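Local coordinates for tyrosine specific protein phosphatase (Trypanosoma cruzi, PDB 4AZ1) that probably removes phosphate from phosphotyrosine residues of protein substrates, at residues D258-S261 and A262-R265. Numbering follows the deposited sequence.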
ATOM      1  N   ASP A 258     -18.275  23.686 -21.907  1.00 35.25           N
ATOM      2  CA  ASP A 258     -18.906  22.403 -22.236  1.00 43.95           C
ATOM      3  C   ASP A 258     -18.061  21.191 -21.808  1.00 51.11           C
ATOM      4  O   ASP A 258     -18.577  20.220 -21.241  1.00 44.03           O
ATOM      5  CB  ASP A 258     -19.213  22.333 -23.726  1.00 46.82           C
ATOM      6  CG  ASP A 258     -20.306  23.308 -24.136  1.00 52.48           C
ATOM      7  OD1 ASP A 258     -21.167  23.632 -23.289  1.00 54.16           O
ATOM      8  OD2 ASP A 258     -20.305  23.748 -25.306  1.00 58.85           O
ATOM      9  N   VAL A 259     -16.766  21.262 -22.087  1.00 37.45           N
ATOM     10  CA  VAL A 259     -15.831  20.213 -21.717  1.00 35.83           C
ATOM     11  C   VAL A 259     -15.785  20.009 -20.205  1.00 36.84           C
ATOM     12  O   VAL A 259     -15.861  18.877 -19.721  1.00 38.54           O
ATOM     13  CB  VAL A 259     -14.420  20.545 -22.226  1.00 40.85           C
ATOM     14  CG1 VAL A 259     -13.361  19.814 -21.417  1.00 40.42           C
ATOM     15  CG2 VAL A 259     -14.310  20.190 -23.703  1.00 41.79           C
ATOM     16  N   VAL A 260     -15.675  21.099 -19.455  1.00 36.84           N
ATOM     17  CA  VAL A 260     -15.623  20.975 -18.004  1.00 39.61           C
ATOM     18  C   VAL A 260     -16.963  20.478 -17.467  1.00 39.14           C
ATOM     19  O   VAL A 260     -17.003  19.650 -16.555  1.00 33.19           O
ATOM     20  CB  VAL A 260     -15.158  22.284 -17.335  1.00 35.55           C
ATOM     21  CG1 VAL A 260     -15.232  22.184 -15.808  1.00 30.24           C
ATOM     22  CG2 VAL A 260     -13.727  22.570 -17.756  1.00 26.32           C
ATOM     23  N   SER A 261     -18.056  20.937 -18.071  1.00 32.71           N
ATOM     24  CA  SER A 261     -19.375  20.495 -17.644  1.00 40.52           C
ATOM     25  C   SER A 261     -19.500  18.977 -17.795  1.00 40.78           C
ATOM     26  O   SER A 261     -19.991  18.286 -16.896  1.00 49.38           O
ATOM     27  CB  SER A 261     -20.458  21.214 -18.446  1.00 48.05           C
ATOM     28  OG  SER A 261     -21.483  21.674 -17.592  1.00 65.36           O
ATOM     29  N   ALA A 262     -19.028  18.454 -18.920  1.00 33.73           N
ATOM     30  CA  ALA A 262     -19.095  17.012 -19.177  1.00 42.10           C
ATOM     31  C   ALA A 262     -18.149  16.199 -18.282  1.00 40.15           C
ATOM     32  O   ALA A 262     -18.453  15.061 -17.922  1.00 45.51           O
ATOM     33  CB  ALA A 262     -18.835  16.716 -20.644  1.00 35.93           C
ATOM     34  N   MET A 263     -16.998  16.767 -17.938  1.00 43.98           N
ATOM     35  CA  MET A 263     -16.103  16.098 -17.001  1.00 40.59           C
ATOM     36  C   MET A 263     -16.771  16.016 -15.633  1.00 40.27           C
ATOM     37  O   MET A 263     -16.705  14.989 -14.961  1.00 39.07           O
ATOM     38  CB  MET A 263     -14.777  16.855 -16.869  1.00 37.82           C
ATOM     39  CG  MET A 263     -13.850  16.739 -18.065  1.00 42.67           C
ATOM     40  SD  MET A 263     -12.208  17.400 -17.684  1.00 44.00           S
ATOM     41  CE  MET A 263     -12.635  19.067 -17.142  1.00 35.48           C
ATOM     42  N   ARG A 264     -17.405  17.112 -15.222  1.00 38.90           N
ATOM     43  CA  ARG A 264     -18.083  17.174 -13.928  1.00 40.39           C
ATOM     44  C   ARG A 264     -19.205  16.146 -13.760  1.00 32.55           C
ATOM     45  O   ARG A 264     -19.465  15.681 -12.648  1.00 50.04           O
ATOM     46  CB  ARG A 264     -18.606  18.596 -13.666  1.00 42.88           C
ATOM     47  CG  ARG A 264     -17.590  19.431 -12.939  1.00 48.73           C
ATOM     48  CD  ARG A 264     -17.920  20.917 -12.840  1.00 54.35           C
ATOM     49  NE  ARG A 264     -16.859  21.572 -12.069  1.00 57.78           N
ATOM     50  CZ  ARG A 264     -16.991  21.988 -10.814  1.00 51.04           C
ATOM     51  NH1 ARG A 264     -18.164  21.866 -10.197  1.00 49.42           N
ATOM     52  NH2 ARG A 264     -15.961  22.549 -10.184  1.00 49.40           N
ATOM     53  N   ARG A 265     -19.867  15.787 -14.858  1.00 40.65           N
ATOM     54  CA  ARG A 265     -20.921  14.776 -14.796  1.00 46.09           C
ATOM     55  C   ARG A 265     -20.323  13.400 -14.547  1.00 46.76           C
ATOM     56  O   ARG A 265     -21.023  12.480 -14.120  1.00 50.51           O
ATOM     57  CB  ARG A 265     -21.737  14.732 -16.096  1.00 51.42           C
ATOM     58  CG  ARG A 265     -22.683  15.901 -16.311  1.00 55.33           C
ATOM     59  CD  ARG A 265     -23.570  15.680 -17.551  1.00 63.66           C
ATOM     60  NE  ARG A 265     -22.858  15.906 -18.814  1.00 68.03           N
ATOM     61  CZ  ARG A 265     -22.778  17.085 -19.434  1.00 69.20           C
ATOM     62  NH1 ARG A 265     -23.357  18.167 -18.917  1.00 54.95           N
ATOM     63  NH2 ARG A 265     -22.115  17.189 -20.579  1.00 72.18           N
TER
HETATM   64  O   HOH W   1     -21.420  19.380 -21.680  1.00 47.38           O
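Val-260, Met-263 and Arg-264 meet in a local, one-turn contact within helix 255-266 of the phosphatase domain. Four consecutive i to i+4 backbone hydrogen bonds define the turn, from Ala-262 N to Asp-258 O through Arg-265 N to Ser-261 O; the third, Arg-264 N to Val-260 O, spans 2.9 Å with an N-H...O angle of 161°, whereas the last is longer and more bent at 139°. On the buried side, Met-263 bends at its third torsion (chi3 -56°), which folds CE back over the preceding turn, 3.6 Å from Val-260 CA and 3.7 Å from Val-260 CG2. The same two residues also touch Val-271, and Met-263 reaches Ile-237 of helix 232-247. Arg-264 runs extended beside Val-260, its NE 4.1 Å from CG1, which lies at the edge of the guanidinium; beyond the turn, that group donates a hydrogen bond to Val-271 O through NH2 and forms a salt bridge with Glu-32 through NH1. On the outer side, the bent Arg-265 chain turns its guanidinium back so that one face lies over Ser-261 O, 3.9 Å from the plane. A water donates to Asp-258 O (3.0 Å from its O), giving that carbonyl a second donor besides Ala-262 N, and also accepts from Arg-265 NH2, a contact modelled rather short. These features characterise an amphipathic alpha-helix, apolar side packed inward, within the helical part of the protein tyrosine phosphatase fold.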